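Local structure of glucose-6-phosphate isomerase (Chlamydia trachomatis D/UW-3/CX, 6OTU) at residues A[52-57]-A[459-464]; A[337-342]-A[404-409]; A[312-317]-A[473-478]. The protein catalyses the reversible isomerisation of glucose-6-phosphate to fructose-6-phosphate. One frame throughout, in Å; residues are numbered along the deposited sequence.

Contact 1: A[52-57]-A[459-464]; sequences EGFTYS and LVAQQL. With ACT (acetate ion), chain B.
Leu459 points to the sheet face shared with Phe54 and Tyr56 and meets both. Its CB lies in the plane of the Tyr56 ring, at the ring edge, 4.0 Å from Tyr56 CD1. CG follows anti to the backbone N (chi1 -177°), which carries the branch across to Phe54, with Leu459 CG 4.0 Å from Phe54 CD1. From there CD1 of Leu459 enters between the two aromatic residues, 3.6 Å from Phe54 CB and 3.8 Å from Tyr56 CD1, and touches Thr55 O at 3.5 Å, while CD2 packs toward helix 466-487. Ala461 CB continues this apolar face beside Phe54 CD1.

The backbones are fixed by a reciprocal pair of bonds: Thr55 N to Val460 O and Val460 N to Thr55 O are each 2.9 Å long, with N-H...O angles of 157°. Val460 O also receives the CA-H of Phe54. Next to this pair a water donates to Gly53 O and accepts from Gln462 N. On the opposite face Thr55 OG1 donates to an acetate oxygen, O, over 2.6 Å; the acetate probably came from the crystallisation liquor. Thr55 and Val460 also pack on Val531 and Leu532 of the second subunit.

The strand axes run 4.6 Å apart at 160°, an antiparallel pairing within a mixed sheet, one face of which lies on helices 313-327 and 466-487, in the alpha-beta architecture of phosphoglucose isomerase.

Contact 2: A[337-342]-A[404-409]; sequences PYSTGL and IGFLHN
Ile404 and Phe406, on one face of their strand, meet Pro337 and Leu342, where strand 332-337 ends in a parallel bridge between Pro337 and Ile404. Ile404 has the largest buried area: its CB lies alongside Pro337, 4.3 Å from Pro337 CB, and its CG2, anti to the backbone N, comes within 3.9 Å of Leu342 CD1. That same methyl of Leu342 lies in the plane of the Phe406 ring, at the edge, 3.6 Å from CE2, the side chains crossing at about a right angle. Ser339 approaches the ring obliquely, with OG 3.4 Å from Phe406 CE2.

Tyr338 contributes mainly through its backbone. Its N-H points almost straight at Ile404 O (2.6 Å, N-H...O 170°). As the centre of an inverse gamma turn it bends the chain away, and a water links the two backbones, accepting from Phe406 N and lying 3.0 Å from Tyr338 O, to which it probably donates. Its OH bonds to Gln385, and its side chain is about 8 Å from that of the probable active-site residue His386.

The chemistry is divided: one short, nearly straight N-H...O hydrogen bond and a water hold the backbones, while side chains meet almost wholly through carbon.

Contact 3: A[312-317]-A[473-478]; sequences NLPLLS and LAFYEH
Phe475 reaches out from helix 466-487 to the first turn of helix 313-327, in a helix-helix packing of the alpha-beta fold of phosphoglucose isomerase. The short segments have axes 8.5 Å apart at closest approach and cross at -46°, and they come nearest in backbone terms where Pro314 faces Phe475.

Phe475 gives more surface to the contact than any other residue. CG stands anti to the backbone N (chi1 171°), which sends the ring out from the helix so that CD1, CE1 and CZ of one side lie by Pro314, Leu313 and Ser317. CD1 is 4.0 Å from CD of the Pro314 ring. CE1 is 3.6 Å from Leu313 CB, and the carbonyl carbon of Leu313 sits at the ring edge, near its plane. CZ reaches one turn further, where Ser317 CB approaches obliquely at 3.5 Å. On the other side Phe475 CD2 lies 3.5 Å above one face of the Tyr476 ring, offset toward the rim, and CE2 packs on Leu459.

Pro314 and His478 are related differently. Lying side by side and pointing the same way, they meet through CB and CB at 3.6 Å, and Pro314 CB also touches the carbonyl O of Phe475. The His478 imidazole takes no part in this apolar meeting; its NE2 is hydrogen-bonded to Asp301, near the end of helix 287-303. Leu313 also packs on Phe54 and Tyr56 of strand 54-57, and both helices pack on the sheet face that carries Phe54, Tyr56 and Leu459.

The start of helix 313-327 is itself secured by Asn312 at the N-cap: its OD1 accepts from Leu315 N at 3.0 Å, with the donor 56° out of the carbonyl plane.

From the N terminus, 52-57 comes first and waits some 400 residues for 459-464, so contact 1 closes the long loop. Within it the chain passes 312-317, then 337-342 and 404-409, which close contact 2 entirely inside that loop. Contact 3 closes last, at 473-478; it encloses contact 2 but crosses contact 1, because its segments alternate with those of 52-57 and 459-464. Contacts 1 and 2 share one mixed sheet, in which strands 456-461 and 401-406 are neighbours, and Leu459 O probably bonds Gly405 N. Contact 3 joins two helices beside that sheet: Tyr56 packs on Leu313, Leu459 on Phe475, and Ile404 on Tyr476.

Contact 1: A[52-57]-A[459-464]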
ATOM      1  N   GLU A  52      26.694   7.453   8.875  1.00 42.26           N
ATOM      2  CA  GLU A  52      25.812   8.501   8.351  1.00 40.44           C
ATOM      3  C   GLU A  52      24.515   8.630   9.150  1.00 39.58           C
ATOM      4  O   GLU A  52      23.453   8.949   8.608  1.00 43.88           O
ATOM      5  CB  GLU A  52      25.522   8.273   6.864  1.00 42.36           C
ATOM      6  CG  GLU A  52      26.768   8.359   5.946  1.00 43.79           C
ATOM      7  CD  GLU A  52      27.456   9.741   5.947  1.00 56.54           C
ATOM      8  OE1 GLU A  52      28.659   9.800   5.608  1.00 60.79           O
ATOM      9  OE2 GLU A  52      26.816  10.764   6.286  1.00 56.93           O
ATOM     10  N   GLY A  53      24.607   8.405  10.460  1.00 38.97           N
ATOM     11  CA  GLY A  53      23.457   8.501  11.341  1.00 41.04           C
ATOM     12  C   GLY A  53      22.577   7.268  11.429  1.00 43.96           C
ATOM     13  O   GLY A  53      21.510   7.339  12.054  1.00 39.67           O
ATOM     14  N   PHE A  54      22.979   6.143  10.822  1.00 36.96           N
ATOM     15  CA  PHE A  54      22.179   4.926  10.829  1.00 36.39           C
ATOM     16  C   PHE A  54      22.992   3.753  11.350  1.00 36.82           C
ATOM     17  O   PHE A  54      24.217   3.731  11.253  1.00 40.33           O
ATOM     18  CB  PHE A  54      21.680   4.519   9.439  1.00 34.84           C
ATOM     19  CG  PHE A  54      20.886   5.557   8.734  1.00 35.26           C
ATOM     20  CD1 PHE A  54      19.519   5.658   8.936  1.00 34.77           C
ATOM     21  CD2 PHE A  54      21.492   6.403   7.828  1.00 37.80           C
ATOM     22  CE1 PHE A  54      18.780   6.611   8.270  1.00 35.17           C
ATOM     23  CE2 PHE A  54      20.760   7.359   7.151  1.00 38.21           C
ATOM     24  CZ  PHE A  54      19.399   7.463   7.371  1.00 36.93           C
ATOM     25  N   THR A  55      22.286   2.749  11.858  1.00 37.59           N
ATOM     26  CA  THR A  55      22.813   1.396  11.942  1.00 36.45           C
ATOM     27  C   THR A  55      21.976   0.495  11.046  1.00 38.92           C
ATOM     28  O   THR A  55      20.747   0.627  10.979  1.00 40.61           O
ATOM     29  CB  THR A  55      22.835   0.874  13.388  1.00 37.91           C
ATOM     30  OG1 THR A  55      23.576   1.790  14.204  1.00 39.18           O
ATOM     31  CG2 THR A  55      23.494  -0.504  13.455  1.00 37.73           C
ATOM     32  N   TYR A  56      22.659  -0.385  10.324  1.00 37.22           N
ATOM     33  CA  TYR A  56      22.048  -1.342   9.412  1.00 33.28           C
ATOM     34  C   TYR A  56      22.504  -2.735   9.825  1.00 45.41           C
ATOM     35  O   TYR A  56      23.704  -3.030   9.787  1.00 43.94           O
ATOM     36  CB  TYR A  56      22.465  -1.047   7.977  1.00 32.12           C
ATOM     37  CG  TYR A  56      21.763  -1.823   6.890  1.00 31.05           C
ATOM     38  CD1 TYR A  56      20.416  -1.596   6.598  1.00 35.32           C
ATOM     39  CD2 TYR A  56      22.451  -2.766   6.126  1.00 38.48           C
ATOM     40  CE1 TYR A  56      19.776  -2.288   5.584  1.00 35.79           C
ATOM     41  CE2 TYR A  56      21.812  -3.467   5.098  1.00 29.57           C
ATOM     42  CZ  TYR A  56      20.474  -3.214   4.831  1.00 39.65           C
ATOM     43  OH  TYR A  56      19.814  -3.892   3.818  1.00 36.05           O
ATOM     44  N   SER A  57      21.557  -3.574  10.241  1.00 33.75           N
ATOM     45  CA  SER A  57      21.822  -4.949  10.657  1.00 38.26           C
ATOM     46  C   SER A  57      21.197  -5.898   9.648  1.00 37.43           C
ATOM     47  O   SER A  57      20.038  -5.727   9.270  1.00 37.84           O
ATOM     48  CB  SER A  57      21.268  -5.243  12.055  1.00 37.18           C
ATOM     49  OG  SER A  57      21.820  -6.443  12.596  1.00 46.40           O
ATOM     50  N   LEU A 459      17.152  -1.089   9.533  1.00 34.88           N
ATOM     51  CA  LEU A 459      17.800   0.205   9.409  1.00 32.84           C
ATOM     52  C   LEU A 459      17.228   1.133  10.472  1.00 36.51           C
ATOM     53  O   LEU A 459      16.004   1.302  10.547  1.00 30.15           O
ATOM     54  CB  LEU A 459      17.580   0.777   8.010  1.00 33.33           C
ATOM     55  CG  LEU A 459      18.283   2.098   7.728  1.00 34.11           C
ATOM     56  CD1 LEU A 459      19.796   1.933   7.824  1.00 30.31           C
ATOM     57  CD2 LEU A 459      17.858   2.622   6.361  1.00 29.58           C
ATOM     58  N   VAL A 460      18.100   1.729  11.301  1.00 31.44           N
ATOM     59  CA  VAL A 460      17.650   2.555  12.423  1.00 34.13           C
ATOM     60  C   VAL A 460      18.451   3.848  12.483  1.00 32.05           C
ATOM     61  O   VAL A 460      19.674   3.840  12.310  1.00 36.42           O
ATOM     62  CB  VAL A 460      17.767   1.819  13.782  1.00 42.41           C
ATOM     63  CG1 VAL A 460      16.922   2.524  14.856  1.00 40.58           C
ATOM     64  CG2 VAL A 460      17.366   0.383  13.658  1.00 48.99           C
ATOM     65  N   ALA A 461      17.762   4.952  12.775  1.00 31.29           N
ATOM     66  CA  ALA A 461      18.384   6.215  13.150  1.00 33.76           C
ATOM     67  C   ALA A 461      17.875   6.614  14.530  1.00 38.06           C
ATOM     68  O   ALA A 461      16.897   6.050  15.033  1.00 31.96           O
ATOM     69  CB  ALA A 461      18.088   7.319  12.122  1.00 31.33           C
ATOM     70  N   GLN A 462      18.556   7.586  15.154  1.00 37.87           N
ATOM     71  CA  GLN A 462      18.124   8.072  16.470  1.00 41.22           C
ATOM     72  C   GLN A 462      16.693   8.602  16.429  1.00 42.43           C
ATOM     73  O   GLN A 462      15.882   8.330  17.324  1.00 37.19           O
ATOM     74  CB  GLN A 462      19.048   9.181  16.970  1.00 33.40           C
ATOM     75  CG  GLN A 462      20.319   8.703  17.581  1.00 47.67           C
ATOM     76  CD  GLN A 462      20.089   7.800  18.763  1.00 53.77           C
ATOM     77  OE1 GLN A 462      19.098   7.923  19.489  1.00 54.36           O
ATOM     78  NE2 GLN A 462      21.013   6.879  18.968  1.00 63.66           N
ATOM     79  N   GLN A 463      16.382   9.405  15.418  1.00 39.45           N
ATOM     80  CA  GLN A 463      15.103  10.088  15.381  1.00 37.29           C
ATOM     81  C   GLN A 463      14.881  10.546  13.952  1.00 31.73           C
ATOM     82  O   GLN A 463      15.828  10.938  13.269  1.00 34.43           O
ATOM     83  CB  GLN A 463      15.086  11.267  16.370  1.00 32.73           C
ATOM     84  CG  GLN A 463      13.796  12.053  16.480  1.00 35.87           C
ATOM     85  CD  GLN A 463      13.969  13.368  17.239  1.00 37.92           C
ATOM     86  OE1 GLN A 463      14.830  14.178  16.901  1.00 47.46           O
ATOM     87  NE2 GLN A 463      13.157  13.578  18.270  1.00 33.65           N
ATOM     88  N   LEU A 464      13.644  10.426  13.493  1.00 32.81           N
ATOM     89  CA  LEU A 464      13.274  10.950  12.193  1.00 31.04           C
ATOM     90  C   LEU A 464      13.334  12.472  12.241  1.00 39.64           C
ATOM     91  O   LEU A 464      12.841  13.097  13.183  1.00 38.39           O
ATOM     92  CB  LEU A 464      11.874  10.459  11.802  1.00 33.75           C
ATOM     93  CG  LEU A 464      11.309  10.831  10.421  1.00 33.73           C
ATOM     94  CD1 LEU A 464      12.277  10.474   9.295  1.00 30.10           C
ATOM     95  CD2 LEU A 464       9.954  10.180  10.189  1.00 35.29           C
TER
HETATM   96  C   ACT B 601      22.361   4.634  15.820  1.00 56.13           C
HETATM   97  O   ACT B 601      22.600   3.421  16.034  1.00 55.41           O
HETATM   98  OXT ACT B 601      21.232   5.193  15.748  1.00 55.86           O
HETATM   99  CH3 ACT B 601      23.628   5.586  15.607  1.00 52.36           C
HETATM  100  O   HOH W   1      20.681   9.045  14.012  1.00 38.56           O

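Contact 2: A[337-342]-A[404-409]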
ATOM      1  N   PRO A 337       8.029   0.337   7.787  1.00 39.74           N
ATOM      2  CA  PRO A 337       8.502   1.393   8.711  1.00 39.24           C
ATOM      3  C   PRO A 337       7.750   1.363  10.047  1.00 37.44           C
ATOM      4  O   PRO A 337       6.515   1.362  10.091  1.00 35.64           O
ATOM      5  CB  PRO A 337       8.241   2.701   7.937  1.00 30.83           C
ATOM      6  CG  PRO A 337       7.645   2.261   6.534  1.00 28.47           C
ATOM      7  CD  PRO A 337       7.158   0.851   6.709  1.00 28.44           C
ATOM      8  N   TYR A 338       8.504   1.315  11.148  1.00 30.44           N
ATOM      9  CA  TYR A 338       7.919   1.429  12.491  1.00 33.95           C
ATOM     10  C   TYR A 338       7.902   2.905  12.871  1.00 35.85           C
ATOM     11  O   TYR A 338       8.618   3.371  13.754  1.00 37.95           O
ATOM     12  CB  TYR A 338       8.685   0.581  13.506  1.00 30.30           C
ATOM     13  CG  TYR A 338       8.241  -0.876  13.503  1.00 37.27           C
ATOM     14  CD1 TYR A 338       8.409  -1.656  12.364  1.00 35.00           C
ATOM     15  CD2 TYR A 338       7.633  -1.463  14.623  1.00 33.06           C
ATOM     16  CE1 TYR A 338       8.009  -2.965  12.333  1.00 37.00           C
ATOM     17  CE2 TYR A 338       7.213  -2.794  14.595  1.00 30.64           C
ATOM     18  CZ  TYR A 338       7.407  -3.542  13.440  1.00 40.87           C
ATOM     19  OH  TYR A 338       7.002  -4.868  13.352  1.00 36.04           O
ATOM     20  N   SER A 339       7.058   3.644  12.150  1.00 32.92           N
ATOM     21  CA  SER A 339       7.158   5.101  12.091  1.00 36.64           C
ATOM     22  C   SER A 339       5.916   5.721  11.477  1.00 36.77           C
ATOM     23  O   SER A 339       5.701   5.596  10.267  1.00 34.93           O
ATOM     24  CB  SER A 339       8.388   5.526  11.279  1.00 33.83           C
ATOM     25  OG  SER A 339       8.580   6.931  11.339  1.00 38.29           O
ATOM     26  N   THR A 340       5.104   6.392  12.306  1.00 33.34           N
ATOM     27  CA  THR A 340       3.905   7.049  11.794  1.00 36.66           C
ATOM     28  C   THR A 340       4.273   8.089  10.735  1.00 33.87           C
ATOM     29  O   THR A 340       3.619   8.186   9.691  1.00 34.09           O
ATOM     30  CB  THR A 340       3.117   7.675  12.959  1.00 42.77           C
ATOM     31  OG1 THR A 340       2.552   6.639  13.776  1.00 43.57           O
ATOM     32  CG2 THR A 340       1.982   8.568  12.459  1.00 30.97           C
ATOM     33  N   GLY A 341       5.369   8.823  10.957  1.00 34.15           N
ATOM     34  CA  GLY A 341       5.807   9.815   9.990  1.00 34.70           C
ATOM     35  C   GLY A 341       6.102   9.238   8.617  1.00 34.18           C
ATOM     36  O   GLY A 341       5.938   9.923   7.610  1.00 30.97           O
ATOM     37  N   LEU A 342       6.531   7.978   8.552  1.00 36.42           N
ATOM     38  CA  LEU A 342       6.807   7.316   7.282  1.00 31.13           C
ATOM     39  C   LEU A 342       5.579   6.602   6.702  1.00 33.49           C
ATOM     40  O   LEU A 342       5.734   5.664   5.908  1.00 30.32           O
ATOM     41  CB  LEU A 342       7.970   6.333   7.452  1.00 31.06           C
ATOM     42  CG  LEU A 342       9.319   7.024   7.742  1.00 34.20           C
ATOM     43  CD1 LEU A 342      10.480   6.032   7.994  1.00 33.50           C
ATOM     44  CD2 LEU A 342       9.670   7.991   6.612  1.00 29.04           C
ATOM     45  N   ILE A 404      12.250  -0.528   8.987  1.00 31.54           N
ATOM     46  CA  ILE A 404      12.784   0.802   9.255  1.00 29.89           C
ATOM     47  C   ILE A 404      12.276   1.269  10.607  1.00 36.22           C
ATOM     48  O   ILE A 404      11.064   1.277  10.841  1.00 45.19           O
ATOM     49  CB  ILE A 404      12.396   1.814   8.160  1.00 30.90           C
ATOM     50  CG1 ILE A 404      12.711   1.235   6.778  1.00 28.78           C
ATOM     51  CG2 ILE A 404      13.104   3.146   8.417  1.00 29.26           C
ATOM     52  CD1 ILE A 404      12.605   2.230   5.627  1.00 28.59           C
ATOM     53  N   GLY A 405      13.194   1.693  11.479  1.00 30.01           N
ATOM     54  CA  GLY A 405      12.813   2.112  12.810  1.00 30.40           C
ATOM     55  C   GLY A 405      13.671   3.220  13.383  1.00 39.33           C
ATOM     56  O   GLY A 405      14.714   3.603  12.832  1.00 34.92           O
ATOM     57  N   PHE A 406      13.206   3.737  14.520  1.00 36.63           N
ATOM     58  CA  PHE A 406      13.876   4.833  15.206  1.00 37.33           C
ATOM     59  C   PHE A 406      13.878   4.568  16.701  1.00 41.59           C
ATOM     60  O   PHE A 406      12.998   3.874  17.236  1.00 35.44           O
ATOM     61  CB  PHE A 406      13.213   6.180  14.881  1.00 33.83           C
ATOM     62  CG  PHE A 406      13.088   6.422  13.411  1.00 31.99           C
ATOM     63  CD1 PHE A 406      14.135   6.985  12.703  1.00 35.15           C
ATOM     64  CD2 PHE A 406      11.955   6.012  12.718  1.00 33.22           C
ATOM     65  CE1 PHE A 406      14.050   7.180  11.325  1.00 30.42           C
ATOM     66  CE2 PHE A 406      11.856   6.209  11.343  1.00 36.99           C
ATOM     67  CZ  PHE A 406      12.916   6.793  10.645  1.00 35.40           C
ATOM     68  N   LEU A 407      14.905   5.105  17.367  1.00 38.53           N
ATOM     69  CA  LEU A 407      15.006   4.993  18.816  1.00 39.68           C
ATOM     70  C   LEU A 407      14.087   5.963  19.555  1.00 44.49           C
ATOM     71  O   LEU A 407      13.796   5.735  20.736  1.00 39.18           O
ATOM     72  CB  LEU A 407      16.453   5.229  19.264  1.00 35.19           C
ATOM     73  CG  LEU A 407      17.471   4.269  18.639  1.00 41.73           C
ATOM     74  CD1 LEU A 407      18.866   4.547  19.173  1.00 33.96           C
ATOM     75  CD2 LEU A 407      17.100   2.807  18.874  1.00 40.61           C
ATOM     76  N   HIS A 408      13.628   7.037  18.902  1.00 43.78           N
ATOM     77  CA  HIS A 408      12.899   8.091  19.591  1.00 42.13           C
ATOM     78  C   HIS A 408      11.787   8.623  18.716  1.00 41.06           C
ATOM     79  O   HIS A 408      11.895   8.642  17.489  1.00 39.10           O
ATOM     80  CB  HIS A 408      13.811   9.256  19.980  1.00 42.45           C
ATOM     81  CG  HIS A 408      14.832   8.889  20.994  1.00 38.78           C
ATOM     82  ND1 HIS A 408      14.522   8.724  22.327  1.00 42.88           N
ATOM     83  CD2 HIS A 408      16.152   8.624  20.874  1.00 39.96           C
ATOM     84  CE1 HIS A 408      15.611   8.372  22.983  1.00 41.75           C
ATOM     85  NE2 HIS A 408      16.616   8.315  22.127  1.00 42.70           N
ATOM     86  N   ASN A 409      10.718   9.071  19.365  1.00 43.10           N
ATOM     87  CA  ASN A 409       9.607   9.620  18.609  1.00 36.85           C
ATOM     88  C   ASN A 409       9.905  11.061  18.181  1.00 38.23           C
ATOM     89  O   ASN A 409      10.857  11.710  18.651  1.00 34.11           O
ATOM     90  CB  ASN A 409       8.309   9.525  19.416  1.00 38.67           C
ATOM     91  CG  ASN A 409       8.350  10.312  20.713  1.00 39.05           C
ATOM     92  OD1 ASN A 409       8.476  11.540  20.709  1.00 44.51           O
ATOM     93  ND2 ASN A 409       8.204   9.606  21.839  1.00 37.11           N
TER
HETATM   94  O   HOH W   2      10.775   2.376  15.654  1.00 34.07           O

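Contact 3: A[312-317]-A[473-478]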
ATOM      1  N   ASN A 312      29.013   0.454   2.735  1.00 34.16           N
ATOM      2  CA  ASN A 312      28.244   1.341   1.854  1.00 36.15           C
ATOM      3  C   ASN A 312      26.758   0.977   1.971  1.00 40.09           C
ATOM      4  O   ASN A 312      26.342  -0.095   1.519  1.00 38.03           O
ATOM      5  CB  ASN A 312      28.751   1.207   0.406  1.00 32.41           C
ATOM      6  CG  ASN A 312      28.047   2.147  -0.589  1.00 33.73           C
ATOM      7  OD1 ASN A 312      26.844   2.395  -0.485  1.00 35.98           O
ATOM      8  ND2 ASN A 312      28.794   2.616  -1.602  1.00 32.38           N
ATOM      9  N   LEU A 313      25.954   1.866   2.570  1.00 33.96           N
ATOM     10  CA  LEU A 313      24.562   1.522   2.863  1.00 39.03           C
ATOM     11  C   LEU A 313      23.757   1.213   1.601  1.00 38.82           C
ATOM     12  O   LEU A 313      23.268   0.078   1.470  1.00 36.82           O
ATOM     13  CB  LEU A 313      23.937   2.626   3.724  1.00 39.23           C
ATOM     14  CG  LEU A 313      24.507   2.741   5.148  1.00 34.51           C
ATOM     15  CD1 LEU A 313      24.170   4.072   5.751  1.00 31.27           C
ATOM     16  CD2 LEU A 313      24.004   1.596   6.044  1.00 31.21           C
ATOM     17  N   PRO A 314      23.620   2.121   0.622  1.00 36.71           N
ATOM     18  CA  PRO A 314      22.798   1.776  -0.546  1.00 37.40           C
ATOM     19  C   PRO A 314      23.365   0.640  -1.386  1.00 30.24           C
ATOM     20  O   PRO A 314      22.586  -0.132  -1.960  1.00 41.40           O
ATOM     21  CB  PRO A 314      22.724   3.095  -1.327  1.00 30.09           C
ATOM     22  CG  PRO A 314      23.905   3.857  -0.911  1.00 30.52           C
ATOM     23  CD  PRO A 314      24.174   3.484   0.509  1.00 30.66           C
ATOM     24  N   LEU A 315      24.686   0.485  -1.440  1.00 33.89           N
ATOM     25  CA  LEU A 315      25.274  -0.603  -2.211  1.00 35.10           C
ATOM     26  C   LEU A 315      25.022  -1.955  -1.552  1.00 39.25           C
ATOM     27  O   LEU A 315      24.740  -2.941  -2.240  1.00 40.37           O
ATOM     28  CB  LEU A 315      26.779  -0.368  -2.388  1.00 31.50           C
ATOM     29  CG  LEU A 315      27.434  -1.376  -3.334  1.00 31.80           C
ATOM     30  CD1 LEU A 315      26.677  -1.385  -4.662  1.00 31.53           C
ATOM     31  CD2 LEU A 315      28.908  -1.056  -3.547  1.00 32.45           C
ATOM     32  N   LEU A 316      25.139  -2.028  -0.224  1.00 30.95           N
ATOM     33  CA  LEU A 316      24.832  -3.269   0.482  1.00 30.92           C
ATOM     34  C   LEU A 316      23.358  -3.623   0.335  1.00 34.31           C
ATOM     35  O   LEU A 316      23.009  -4.762   0.012  1.00 37.50           O
ATOM     36  CB  LEU A 316      25.204  -3.134   1.963  1.00 31.17           C
ATOM     37  CG  LEU A 316      25.083  -4.319   2.922  1.00 35.39           C
ATOM     38  CD1 LEU A 316      25.655  -5.597   2.318  1.00 34.75           C
ATOM     39  CD2 LEU A 316      25.803  -4.000   4.235  1.00 40.08           C
ATOM     40  N   SER A 317      22.478  -2.651   0.566  1.00 30.08           N
ATOM     41  CA  SER A 317      21.055  -2.925   0.468  1.00 37.30           C
ATOM     42  C   SER A 317      20.684  -3.374  -0.946  1.00 30.82           C
ATOM     43  O   SER A 317      19.920  -4.329  -1.118  1.00 32.15           O
ATOM     44  CB  SER A 317      20.267  -1.694   0.899  1.00 31.45           C
ATOM     45  OG  SER A 317      18.968  -1.720   0.346  1.00 38.18           O
ATOM     46  N   LEU A 473      15.657   9.114   1.882  1.00 33.48           N
ATOM     47  CA  LEU A 473      15.261   9.251   0.489  1.00 31.92           C
ATOM     48  C   LEU A 473      16.425   8.920  -0.433  1.00 38.51           C
ATOM     49  O   LEU A 473      16.302   8.058  -1.310  1.00 29.79           O
ATOM     50  CB  LEU A 473      14.741  10.662   0.226  1.00 34.80           C
ATOM     51  CG  LEU A 473      14.291  10.964  -1.201  1.00 32.57           C
ATOM     52  CD1 LEU A 473      12.980  10.253  -1.478  1.00 36.94           C
ATOM     53  CD2 LEU A 473      14.111  12.446  -1.367  1.00 30.54           C
ATOM     54  N   ALA A 474      17.582   9.570  -0.219  1.00 30.62           N
ATOM     55  CA  ALA A 474      18.718   9.345  -1.106  1.00 30.76           C
ATOM     56  C   ALA A 474      19.197   7.899  -1.028  1.00 31.92           C
ATOM     57  O   ALA A 474      19.625   7.323  -2.036  1.00 33.82           O
ATOM     58  CB  ALA A 474      19.869  10.314  -0.766  1.00 33.57           C
ATOM     59  N   PHE A 475      19.123   7.307   0.162  1.00 30.67           N
ATOM     60  CA  PHE A 475      19.471   5.907   0.349  1.00 30.60           C
ATOM     61  C   PHE A 475      18.749   5.007  -0.639  1.00 40.86           C
ATOM     62  O   PHE A 475      19.366   4.161  -1.291  1.00 37.84           O
ATOM     63  CB  PHE A 475      19.131   5.501   1.773  1.00 30.72           C
ATOM     64  CG  PHE A 475      19.243   4.046   2.024  1.00 30.65           C
ATOM     65  CD1 PHE A 475      20.488   3.451   2.177  1.00 36.11           C
ATOM     66  CD2 PHE A 475      18.102   3.265   2.160  1.00 34.16           C
ATOM     67  CE1 PHE A 475      20.599   2.086   2.443  1.00 35.54           C
ATOM     68  CE2 PHE A 475      18.199   1.903   2.421  1.00 30.20           C
ATOM     69  CZ  PHE A 475      19.447   1.313   2.575  1.00 38.67           C
ATOM     70  N   TYR A 476      17.427   5.167  -0.746  1.00 29.66           N
ATOM     71  CA  TYR A 476      16.649   4.294  -1.610  1.00 41.90           C
ATOM     72  C   TYR A 476      16.840   4.662  -3.074  1.00 39.23           C
ATOM     73  O   TYR A 476      16.867   3.776  -3.938  1.00 44.03           O
ATOM     74  CB  TYR A 476      15.170   4.335  -1.210  1.00 28.91           C
ATOM     75  CG  TYR A 476      14.831   3.289  -0.169  1.00 28.83           C
ATOM     76  CD1 TYR A 476      14.701   1.955  -0.533  1.00 28.64           C
ATOM     77  CD2 TYR A 476      14.689   3.623   1.187  1.00 29.03           C
ATOM     78  CE1 TYR A 476      14.413   0.982   0.410  1.00 31.23           C
ATOM     79  CE2 TYR A 476      14.408   2.654   2.141  1.00 29.03           C
ATOM     80  CZ  TYR A 476      14.266   1.331   1.742  1.00 33.46           C
ATOM     81  OH  TYR A 476      13.968   0.330   2.648  1.00 32.62           O
ATOM     82  N   GLU A 477      16.987   5.955  -3.375  1.00 38.31           N
ATOM     83  CA  GLU A 477      17.309   6.352  -4.745  1.00 38.95           C
ATOM     84  C   GLU A 477      18.558   5.628  -5.228  1.00 36.94           C
ATOM     85  O   GLU A 477      18.576   5.075  -6.329  1.00 29.76           O
ATOM     86  CB  GLU A 477      17.489   7.873  -4.847  1.00 29.86           C
ATOM     87  CG  GLU A 477      16.192   8.645  -4.608  1.00 35.54           C
ATOM     88  CD  GLU A 477      16.341  10.148  -4.769  1.00 42.61           C
ATOM     89  OE1 GLU A 477      17.495  10.648  -4.852  1.00 43.71           O
ATOM     90  OE2 GLU A 477      15.291  10.833  -4.835  1.00 42.22           O
ATOM     91  N   HIS A 478      19.596   5.569  -4.392  1.00 30.90           N
ATOM     92  CA  HIS A 478      20.830   4.919  -4.818  1.00 33.38           C
ATOM     93  C   HIS A 478      20.748   3.397  -4.764  1.00 35.93           C
ATOM     94  O   HIS A 478      21.351   2.727  -5.615  1.00 35.34           O
ATOM     95  CB  HIS A 478      21.993   5.448  -3.984  1.00 31.35           C
ATOM     96  CG  HIS A 478      22.229   6.897  -4.226  1.00 35.97           C
ATOM     97  ND1 HIS A 478      22.080   7.454  -5.477  1.00 36.81           N
ATOM     98  CD2 HIS A 478      22.523   7.916  -3.389  1.00 35.26           C
ATOM     99  CE1 HIS A 478      22.311   8.752  -5.406  1.00 34.36           C
ATOM    100  NE2 HIS A 478      22.587   9.057  -4.151  1.00 36.22           N
TER